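Local atomic coordinates of peptidyl-prolyl cis-trans isomerase ([Pseudomonas syringae] pv. tomato str. DC3000, PDB entry 5XB0), a protein that probably catalyses the cis-trans isomerisation of peptide bonds preceding proline, as an FKBP-type peptidyl-prolyl isomerase. Residues A12-E20 against W97-Q105; P46-V57 against V123-Q133. All blocks are in the same frame, centred on the assembly; numbering follows the deposited sequence.

Interaction 1: residues A12-E20 against W97-Q105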
loop_
_atom_site.group_PDB
_atom_site.type_symbol
_atom_site.label_atom_id
_atom_site.label_comp_id
_atom_site.label_asym_id
_atom_site.label_seq_id
_atom_site.Cartn_x
_atom_site.Cartn_y
_atom_site.Cartn_z
ATOM N N ALA A 12 -12.561 3.793 12.987
ATOM C CA ALA A 12 -11.250 3.254 13.337
ATOM C C ALA A 12 -10.275 3.437 12.175
ATOM O O ALA A 12 -9.118 3.813 12.377
ATOM C CB ALA A 12 -11.355 1.787 13.721
ATOM N N GLU A 13 -10.746 3.191 10.958
ATOM C CA GLU A 13 -9.886 3.400 9.801
ATOM C C GLU A 13 -9.498 4.871 9.684
ATOM O O GLU A 13 -8.327 5.187 9.470
ATOM C CB GLU A 13 -10.541 2.942 8.495
ATOM C CG GLU A 13 -9.646 3.312 7.315
ATOM C CD GLU A 13 -10.133 2.834 5.974
ATOM O OE1 GLU A 13 -9.520 3.254 4.969
ATOM O OE2 GLU A 13 -11.102 2.054 5.914
ATOM N N ARG A 14 -10.472 5.768 9.822
ATOM C CA ARG A 14 -10.195 7.192 9.686
ATOM C C ARG A 14 -9.174 7.664 10.717
ATOM O O ARG A 14 -8.284 8.448 10.386
ATOM C CB ARG A 14 -11.483 8.014 9.804
ATOM C CG ARG A 14 -12.391 7.884 8.592
ATOM C CD ARG A 14 -12.911 9.238 8.141
ATOM N NE ARG A 14 -13.491 9.998 9.240
ATOM C CZ ARG A 14 -14.027 11.208 9.107
ATOM N NH1 ARG A 14 -14.057 11.792 7.916
ATOM N NH2 ARG A 14 -14.535 11.834 10.160
ATOM N N THR A 15 -9.284 7.194 11.957
ATOM C CA THR A 15 -8.352 7.665 12.984
ATOM C C THR A 15 -6.971 7.048 12.773
ATOM O O THR A 15 -5.956 7.701 13.013
ATOM C CB THR A 15 -8.842 7.373 14.431
ATOM O OG1 THR A 15 -8.977 5.964 14.642
ATOM C CG2 THR A 15 -10.170 8.032 14.681
ATOM N N PHE A 16 -6.926 5.807 12.300
ATOM C CA PHE A 16 -5.637 5.212 11.955
ATOM C C PHE A 16 -4.964 6.015 10.843
ATOM O O PHE A 16 -3.779 6.368 10.939
ATOM C CB PHE A 16 -5.803 3.750 11.523
ATOM C CG PHE A 16 -4.504 3.079 11.154
ATOM C CD1 PHE A 16 -3.660 2.585 12.134
ATOM C CD2 PHE A 16 -4.121 2.961 9.828
ATOM C CE1 PHE A 16 -2.466 1.972 11.796
ATOM C CE2 PHE A 16 -2.933 2.365 9.486
ATOM C CZ PHE A 16 -2.100 1.865 10.467
ATOM N N MET A 17 -5.713 6.292 9.779
ATOM C CA MET A 17 -5.152 7.016 8.648
ATOM C C MET A 17 -4.732 8.425 9.042
ATOM O O MET A 17 -3.670 8.882 8.637
ATOM C CB MET A 17 -6.148 7.073 7.482
ATOM C CG MET A 17 -6.423 5.730 6.817
ATOM S SD MET A 17 -4.958 4.895 6.154
ATOM C CE MET A 17 -4.409 6.063 4.899
ATOM N N ALA A 18 -5.540 9.109 9.845
ATOM C CA ALA A 18 -5.195 10.471 10.230
ATOM C C ALA A 18 -3.927 10.495 11.083
ATOM O O ALA A 18 -3.128 11.433 10.989
ATOM C CB ALA A 18 -6.345 11.130 10.973
ATOM N N GLY A 19 -3.767 9.476 11.920
ATOM C CA GLY A 19 -2.609 9.372 12.787
ATOM C C GLY A 19 -1.362 9.211 11.936
ATOM O O GLY A 19 -0.359 9.892 12.154
ATOM N N GLU A 20 -1.432 8.323 10.951
ATOM C CA GLU A 20 -0.273 8.084 10.084
ATOM C C GLU A 20 0.057 9.331 9.263
ATOM O O GLU A 20 1.232 9.642 9.035
ATOM C CB GLU A 20 -0.512 6.885 9.160
ATOM C CG GLU A 20 -0.673 5.539 9.891
ATOM C CD GLU A 20 0.554 5.149 10.691
ATOM O OE1 GLU A 20 1.669 5.221 10.121
ATOM O OE2 GLU A 20 0.399 4.794 11.889
ATOM N N TRP A 97 10.142 2.308 0.146
ATOM C CA TRP A 97 9.038 3.129 0.635
ATOM C C TRP A 97 8.124 2.378 1.585
ATOM O O TRP A 97 7.889 1.181 1.413
ATOM C CB TRP A 97 8.184 3.638 -0.531
ATOM C CG TRP A 97 8.753 4.809 -1.262
ATOM C CD1 TRP A 97 9.986 5.377 -1.086
ATOM C CD2 TRP A 97 8.097 5.576 -2.275
ATOM N NE1 TRP A 97 10.136 6.455 -1.934
ATOM C CE2 TRP A 97 8.985 6.604 -2.662
ATOM C CE3 TRP A 97 6.833 5.502 -2.886
ATOM C CZ2 TRP A 97 8.667 7.538 -3.651
ATOM C CZ3 TRP A 97 6.510 6.446 -3.853
ATOM C CH2 TRP A 97 7.428 7.446 -4.222
ATOM N N ARG A 98 7.595 3.099 2.573
ATOM C CA ARG A 98 6.472 2.636 3.369
ATOM C C ARG A 98 5.222 3.299 2.817
ATOM O O ARG A 98 5.204 4.512 2.608
ATOM C CB ARG A 98 6.677 2.977 4.853
ATOM C CG ARG A 98 5.487 2.644 5.757
ATOM C CD ARG A 98 5.920 2.819 7.216
ATOM N NE ARG A 98 4.965 2.323 8.201
ATOM C CZ ARG A 98 3.951 3.050 8.652
ATOM N NH1 ARG A 98 3.769 4.270 8.166
ATOM N NH2 ARG A 98 3.116 2.559 9.566
ATOM N N LEU A 99 4.214 2.496 2.510
ATOM C CA LEU A 99 2.927 3.006 2.040
ATOM C C LEU A 99 1.831 2.616 3.001
ATOM O O LEU A 99 1.719 1.448 3.362
ATOM C CB LEU A 99 2.578 2.454 0.654
ATOM C CG LEU A 99 3.499 2.765 -0.514
ATOM C CD1 LEU A 99 2.925 2.146 -1.792
ATOM C CD2 LEU A 99 3.670 4.275 -0.681
ATOM N N VAL A 100 0.996 3.573 3.381
ATOM C CA VAL A 100 -0.220 3.265 4.118
ATOM C C VAL A 100 -1.378 3.543 3.180
ATOM O O VAL A 100 -1.527 4.659 2.692
ATOM C CB VAL A 100 -0.368 4.100 5.405
ATOM C CG1 VAL A 100 -1.597 3.654 6.186
ATOM C CG2 VAL A 100 0.873 3.956 6.275
ATOM N N ILE A 101 -2.178 2.518 2.920
ATOM C CA ILE A 101 -3.195 2.582 1.875
ATOM C C ILE A 101 -4.575 2.452 2.503
ATOM O O ILE A 101 -4.859 1.453 3.180
ATOM C CB ILE A 101 -2.953 1.463 0.825
ATOM C CG1 ILE A 101 -1.532 1.613 0.255
ATOM C CG2 ILE A 101 -3.999 1.494 -0.276
ATOM C CD1 ILE A 101 -1.136 0.542 -0.732
ATOM N N PRO A 102 -5.442 3.460 2.295
ATOM C CA PRO A 102 -6.808 3.368 2.836
ATOM C C PRO A 102 -7.563 2.215 2.221
ATOM O O PRO A 102 -7.250 1.799 1.097
ATOM C CB PRO A 102 -7.447 4.716 2.457
ATOM C CG PRO A 102 -6.659 5.190 1.292
ATOM C CD PRO A 102 -5.244 4.675 1.486
ATOM N N SER A 103 -8.532 1.676 2.954
ATOM C CA SER A 103 -9.182 0.462 2.488
ATOM C C SER A 103 -9.868 0.693 1.152
ATOM O O SER A 103 -9.958 -0.244 0.356
ATOM C CB SER A 103 -10.179 -0.086 3.517
ATOM O OG SER A 103 -11.353 0.696 3.592
ATOM N N ASP A 104 -10.313 1.921 0.855
ATOM C CA ASP A 104 -10.998 2.108 -0.427
ATOM C C ASP A 104 -10.019 2.093 -1.613
ATOM O O ASP A 104 -10.434 2.126 -2.769
ATOM C CB ASP A 104 -11.889 3.376 -0.439
ATOM C CG ASP A 104 -11.136 4.684 -0.220
ATOM O OD1 ASP A 104 -9.914 4.751 -0.425
ATOM O OD2 ASP A 104 -11.820 5.684 0.128
ATOM N N GLN A 105 -8.722 1.991 -1.319
ATOM C CA GLN A 105 -7.716 1.813 -2.359
ATOM C C GLN A 105 -7.048 0.447 -2.233
ATOM O O GLN A 105 -6.020 0.180 -2.858
ATOM C CB GLN A 105 -6.678 2.940 -2.285
ATOM C CG GLN A 105 -7.214 4.275 -2.731
ATOM C CD GLN A 105 -7.386 4.314 -4.239
ATOM O OE1 GLN A 105 -6.545 3.800 -4.972
ATOM N NE2 GLN A 105 -8.469 4.896 -4.699
HETATM O O HOH W 1 -10.944 3.965 2.856
HETATM O O HOH W 2 2.870 6.584 8.309
#
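Glu-13 pairs with Ser-103 and Glu-20 with Arg-98, bracketing an apolar patch where helix 6-21 lies on the antiparallel sheet of the C-terminal FKBP-type isomerase domain of the longer protein. The axes of helix segment 12-20 and strand segment 97-101 run at 151°, roughly antiparallel.

At one end the carboxylate of Glu-13 takes both hydrogens that Ser-103 offers. Ser-103 N donates to Glu-13 OE1 at 2.7 Å, arriving from above the carboxylate plane, while Ser-103 OG donates to Glu-13 OE2, also at 2.7 Å, on the syn side and close to that plane. Glu-13 reaches the turn because its chain is fully extended, with CG trans to the backbone N (chi1 175°). A water donates to Glu-13 OE1 and accepts from Asp-104 N, so a buried carboxylate is bonded directly to one backbone amide and, through the water, to the next, at the start of the short 3-10 segment.

The apolar layer centres on Val-100, whose CG1 branch lies 3.6 Å from Met-17 SD and also touches Phe-16 CE2. Bends at chi2 and chi3 fold Met-17 back so that its methyl CE rests 3.8 Å from CD of Pro-102, the two side chains crossing at about a right angle. Pro-121 and Leu-34 also touch Met-17, and Phe-16 reaches Val-123 of the adjacent strand.

At the other end Arg-98 forms a salt bridge with Glu-20, whose OE2 has a second partner in Lys-23. The two flat groups are turned 51° against each other, and a single oxygen takes both end nitrogens: Glu-20 OE1 lies 3.0 Å from Arg-98 NH1, met nearly in line with its C-O bond, and 3.1 Å from Arg-98 NH2, which comes from above the carboxylate plane.

Interaction 2: residues P46-V57 against V123-Q133; sequences PDANGRVEVRYV and VFEIELIAVSQ
Arg-51 and Ser-132 form the first pair of an antiparallel strand pairing that runs to Val-57 and Glu-125 and joins strands 51-59 and 122-132 of the FKBP sheet. Backbone bonds link Arg-51, Glu-53, Arg-55 and Val-57 to the facing strand. A classic beta bulge interrupts the register: Ile-129 and Ala-130 both face Glu-53, whose O accepts from Ile-129 N at 2.8 Å and only weakly from Ala-130 N at 3.4 Å.

On the face carrying Val-52, Val-54 and Tyr-56, Leu-128 CD1 touches both valines, 3.7 Å from Val-52 CB and 3.8 Å from Val-54 CG1. Val-131 CG1 packs across the Pro-46 ring, and Ile-126 CG2 meets Val-54 CG1.

The face of Arg-51, Glu-53 and Arg-55 is mostly polar. Bent at chi3 (78°), Arg-51 curls over Ser-132 and donates from NH1 to Ser-132 OG at 3.1 Å; that hydroxyl in turn donates a hydrogen bond to Gln-133 O. Arg-55 and Glu-127 lie side by side, pointing the same way, in a weak salt bridge of 3.3 Å between Arg-55 NH1 and Glu-127 OE2.

Further out, Trp-74 lies against Arg-51, Glu-53 and Ser-132. Trp-84 meets the rings of Tyr-56 and Phe-124 edge-to-face, while Tyr-56 OH is hydrogen-bonded to Asp-67, and a bound tartaric acid, probably from the crystallisation liquor, lies about 4 Å from the Tyr-56 side chain.

The pairing therefore rests on backbone bonds and a largely buried apolar face; the long Arg-55 to Glu-127 bridge probably adds little, whereas Ser-132 OG relays Arg-51 to the C-terminal carboxylate.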
loop_
_atom_site.group_PDB
_atom_site.type_symbol
_atom_site.label_atom_id
_atom_site.label_comp_id
_atom_site.label_asym_id
_atom_site.label_seq_id
_atom_site.Cartn_x
_atom_site.Cartn_y
_atom_site.Cartn_z
ATOM N N PRO A 46 7.753 3.654 -12.935
ATOM C CA PRO A 46 6.890 2.869 -13.825
ATOM C C PRO A 46 5.740 3.676 -14.401
ATOM O O PRO A 46 5.275 4.624 -13.768
ATOM C CB PRO A 46 6.355 1.777 -12.907
ATOM C CG PRO A 46 6.273 2.444 -11.576
ATOM C CD PRO A 46 7.473 3.372 -11.512
ATOM N N ASP A 47 5.300 3.295 -15.594
ATOM C CA ASP A 47 4.104 3.860 -16.200
ATOM C C ASP A 47 2.866 3.197 -15.622
ATOM O O ASP A 47 2.933 2.076 -15.103
ATOM C CB ASP A 47 4.128 3.677 -17.714
ATOM C CG ASP A 47 5.196 4.517 -18.395
ATOM O OD1 ASP A 47 5.622 5.550 -17.828
ATOM O OD2 ASP A 47 5.593 4.151 -19.518
ATOM N N ALA A 48 1.729 3.880 -15.741
ATOM C CA ALA A 48 0.472 3.374 -15.213
ATOM C C ALA A 48 0.126 2.002 -15.790
ATOM O O ALA A 48 -0.501 1.182 -15.120
ATOM C CB ALA A 48 -0.660 4.369 -15.497
ATOM N N ASN A 49 0.526 1.754 -17.031
ATOM C CA ASN A 49 0.260 0.465 -17.659
ATOM C C ASN A 49 1.513 -0.391 -17.783
ATOM O O ASN A 49 1.583 -1.283 -18.631
ATOM C CB ASN A 49 -0.362 0.663 -19.035
ATOM C CG ASN A 49 0.587 1.335 -20.010
ATOM O OD1 ASN A 49 1.566 1.973 -19.614
ATOM N ND2 ASN A 49 0.300 1.193 -21.294
ATOM N N GLY A 50 2.499 -0.117 -16.937
ATOM C CA GLY A 50 3.728 -0.881 -16.949
ATOM C C GLY A 50 3.781 -1.941 -15.867
ATOM O O GLY A 50 2.755 -2.302 -15.275
ATOM N N ARG A 51 4.989 -2.442 -15.627
ATOM C CA ARG A 51 5.236 -3.458 -14.617
ATOM C C ARG A 51 6.287 -2.998 -13.616
ATOM O O ARG A 51 7.187 -2.233 -13.955
ATOM C CB ARG A 51 5.698 -4.767 -15.267
ATOM C CG ARG A 51 4.729 -5.348 -16.283
ATOM C CD ARG A 51 5.438 -6.317 -17.211
ATOM N NE ARG A 51 5.680 -7.619 -16.595
ATOM C CZ ARG A 51 6.875 -8.199 -16.504
ATOM N NH1 ARG A 51 7.956 -7.592 -16.979
ATOM N NH2 ARG A 51 6.988 -9.391 -15.936
ATOM N N VAL A 52 6.153 -3.481 -12.387
ATOM C CA VAL A 52 7.131 -3.259 -11.330
ATOM C C VAL A 52 7.675 -4.584 -10.839
ATOM O O VAL A 52 6.949 -5.573 -10.746
ATOM C CB VAL A 52 6.526 -2.480 -10.138
ATOM C CG1 VAL A 52 6.114 -1.095 -10.586
ATOM C CG2 VAL A 52 5.319 -3.214 -9.515
ATOM N N GLU A 53 8.968 -4.615 -10.555
ATOM C CA GLU A 53 9.565 -5.771 -9.901
ATOM C C GLU A 53 9.878 -5.328 -8.488
ATOM O O GLU A 53 10.641 -4.381 -8.289
ATOM C CB GLU A 53 10.823 -6.253 -10.625
ATOM C CG GLU A 53 11.340 -7.595 -10.099
ATOM C CD GLU A 53 12.692 -7.988 -10.676
ATOM O OE1 GLU A 53 13.478 -7.095 -11.055
ATOM O OE2 GLU A 53 12.974 -9.205 -10.760
ATOM N N VAL A 54 9.282 -5.998 -7.503
ATOM C CA VAL A 54 9.352 -5.525 -6.131
ATOM C C VAL A 54 9.691 -6.619 -5.126
ATOM O O VAL A 54 9.466 -7.799 -5.371
ATOM C CB VAL A 54 8.014 -4.881 -5.690
ATOM C CG1 VAL A 54 7.760 -3.591 -6.481
ATOM C CG2 VAL A 54 6.852 -5.883 -5.842
ATOM N N ARG A 55 10.259 -6.204 -4.000
ATOM C CA ARG A 55 10.149 -6.956 -2.761
ATOM C C ARG A 55 9.146 -6.213 -1.910
ATOM O O ARG A 55 9.095 -4.980 -1.950
ATOM C CB ARG A 55 11.482 -7.045 -2.024
ATOM C CG ARG A 55 12.566 -7.780 -2.739
ATOM C CD ARG A 55 13.760 -7.948 -1.813
ATOM N NE ARG A 55 14.738 -8.844 -2.402
ATOM C CZ ARG A 55 15.724 -8.437 -3.185
ATOM N NH1 ARG A 55 15.867 -7.146 -3.454
ATOM N NH2 ARG A 55 16.573 -9.317 -3.688
ATOM N N TYR A 56 8.357 -6.935 -1.121
ATOM C CA TYR A 56 7.363 -6.257 -0.305
ATOM C C TYR A 56 6.983 -7.054 0.932
ATOM O O TYR A 56 7.099 -8.273 0.977
ATOM C CB TYR A 56 6.100 -5.946 -1.119
ATOM C CG TYR A 56 5.296 -7.166 -1.507
ATOM C CD1 TYR A 56 5.630 -7.906 -2.636
ATOM C CD2 TYR A 56 4.208 -7.586 -0.745
ATOM C CE1 TYR A 56 4.908 -9.048 -2.996
ATOM C CE2 TYR A 56 3.480 -8.732 -1.096
ATOM C CZ TYR A 56 3.828 -9.444 -2.232
ATOM O OH TYR A 56 3.120 -10.573 -2.591
ATOM N N VAL A 57 6.515 -6.323 1.932
ATOM C CA VAL A 57 5.864 -6.920 3.087
ATOM C C VAL A 57 4.568 -6.155 3.286
ATOM O O VAL A 57 4.579 -4.934 3.373
ATOM C CB VAL A 57 6.728 -6.850 4.353
ATOM C CG1 VAL A 57 5.974 -7.489 5.524
ATOM C CG2 VAL A 57 8.040 -7.580 4.137
ATOM N N VAL A 123 -0.640 -1.622 5.399
ATOM C CA VAL A 123 0.684 -1.010 5.502
ATOM C C VAL A 123 1.689 -1.853 4.743
ATOM O O VAL A 123 1.875 -3.022 5.053
ATOM C CB VAL A 123 1.132 -0.876 6.964
ATOM C CG1 VAL A 123 2.464 -0.164 7.044
ATOM C CG2 VAL A 123 0.062 -0.124 7.777
ATOM N N PHE A 124 2.308 -1.264 3.726
ATOM C CA PHE A 124 3.303 -1.975 2.923
ATOM C C PHE A 124 4.691 -1.412 3.115
ATOM O O PHE A 124 4.864 -0.206 3.236
ATOM C CB PHE A 124 2.965 -1.887 1.437
ATOM C CG PHE A 124 1.794 -2.710 1.030
ATOM C CD1 PHE A 124 1.970 -4.020 0.621
ATOM C CD2 PHE A 124 0.519 -2.170 1.022
ATOM C CE1 PHE A 124 0.879 -4.789 0.226
ATOM C CE2 PHE A 124 -0.576 -2.940 0.636
ATOM C CZ PHE A 124 -0.387 -4.247 0.233
ATOM N N GLU A 125 5.688 -2.286 3.131
ATOM C CA GLU A 125 7.044 -1.834 2.889
ATOM C C GLU A 125 7.465 -2.405 1.541
ATOM O O GLU A 125 7.344 -3.601 1.328
ATOM C CB GLU A 125 7.977 -2.271 4.017
ATOM C CG GLU A 125 7.657 -1.545 5.320
ATOM C CD GLU A 125 8.823 -1.497 6.286
ATOM O OE1 GLU A 125 9.975 -1.720 5.853
ATOM O OE2 GLU A 125 8.581 -1.222 7.481
ATOM N N ILE A 126 7.917 -1.541 0.633
ATOM C CA ILE A 126 8.185 -1.929 -0.748
ATOM C C ILE A 126 9.561 -1.465 -1.191
ATOM O O ILE A 126 9.922 -0.314 -0.988
ATOM C CB ILE A 126 7.131 -1.335 -1.707
ATOM C CG1 ILE A 126 5.731 -1.807 -1.318
ATOM C CG2 ILE A 126 7.447 -1.695 -3.156
ATOM C CD1 ILE A 126 4.639 -1.174 -2.123
ATOM N N GLU A 127 10.330 -2.375 -1.775
ATOM C CA GLU A 127 11.576 -2.023 -2.450
ATOM C C GLU A 127 11.371 -2.177 -3.948
ATOM O O GLU A 127 10.978 -3.249 -4.414
ATOM C CB GLU A 127 12.738 -2.901 -1.985
ATOM C CG GLU A 127 14.058 -2.489 -2.650
ATOM C CD GLU A 127 15.246 -3.309 -2.204
ATOM O OE1 GLU A 127 16.384 -2.815 -2.378
ATOM O OE2 GLU A 127 15.046 -4.438 -1.696
ATOM N N LEU A 128 11.612 -1.111 -4.704
ATOM C CA LEU A 128 11.418 -1.193 -6.146
ATOM C C LEU A 128 12.741 -1.594 -6.815
ATOM O O LEU A 128 13.708 -0.831 -6.835
ATOM C CB LEU A 128 10.890 0.133 -6.697
ATOM C CG LEU A 128 10.553 0.129 -8.186
ATOM C CD1 LEU A 128 9.461 -0.896 -8.560
ATOM C CD2 LEU A 128 10.129 1.513 -8.613
ATOM N N ILE A 129 12.774 -2.804 -7.356
ATOM C CA ILE A 129 13.999 -3.375 -7.903
ATOM C C ILE A 129 14.195 -3.006 -9.369
ATOM O O ILE A 129 15.321 -2.762 -9.824
ATOM C CB ILE A 129 13.989 -4.913 -7.761
ATOM C CG1 ILE A 129 13.757 -5.309 -6.305
ATOM C CG2 ILE A 129 15.284 -5.526 -8.280
ATOM C CD1 ILE A 129 14.780 -4.743 -5.372
ATOM N N ALA A 130 13.088 -2.978 -10.107
ATOM C CA ALA A 130 13.118 -2.696 -11.533
ATOM C C ALA A 130 11.719 -2.347 -12.030
ATOM O O ALA A 130 10.720 -2.616 -11.371
ATOM C CB ALA A 130 13.669 -3.882 -12.307
ATOM N N VAL A 131 11.666 -1.717 -13.190
ATOM C CA VAL A 131 10.402 -1.455 -13.861
ATOM C C VAL A 131 10.546 -1.851 -15.316
ATOM O O VAL A 131 11.659 -1.973 -15.832
ATOM C CB VAL A 131 9.970 0.030 -13.774
ATOM C CG1 VAL A 131 9.837 0.482 -12.307
ATOM C CG2 VAL A 131 10.930 0.912 -14.545
ATOM N N SER A 132 9.417 -2.043 -15.984
ATOM C CA SER A 132 9.427 -2.327 -17.410
ATOM C C SER A 132 8.101 -1.913 -18.004
ATOM O O SER A 132 7.177 -1.509 -17.278
ATOM C CB SER A 132 9.682 -3.809 -17.689
ATOM O OG SER A 132 8.484 -4.546 -17.578
ATOM N N GLN A 133 8.013 -1.993 -19.326
ATOM C CA GLN A 133 6.753 -1.771 -20.019
ATOM C C GLN A 133 5.856 -2.991 -19.854
ATOM O O GLN A 133 6.312 -4.056 -19.432
ATOM C CB GLN A 133 6.993 -1.477 -21.502
ATOM C CG GLN A 133 7.920 -0.295 -21.774
ATOM C CD GLN A 133 7.340 1.047 -21.344
ATOM O OE1 GLN A 133 6.215 1.131 -20.848
ATOM N NE2 GLN A 133 8.113 2.110 -21.543
ATOM O OXT GLN A 133 4.659 -2.940 -20.137
HETATM O O HOH W 3 6.759 1.472 -17.131
#

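How the interactions relate
From the N terminus, helix 6-21 comes first, and interaction 1 closes a loop of 76 residues when strand 96-101 returns to it. Residues 46-57 lie within that loop, but their partner, 123-133, comes after it; interaction 2 closes its own 65-residue loop at the C terminus, and the two contacts cross along the chain. Their centres are 20 Å apart, on opposite sides of the chain's centre. Strands 96-101 and 122-132 are sheet neighbours, with probable backbone hydrogen bonds from Phe-124 N to Leu-99 O and from Ile-126 N to Trp-97 O. Strand 122-132 thus connects strand 96-101, which carries the N-terminal helix, to strand 51-59.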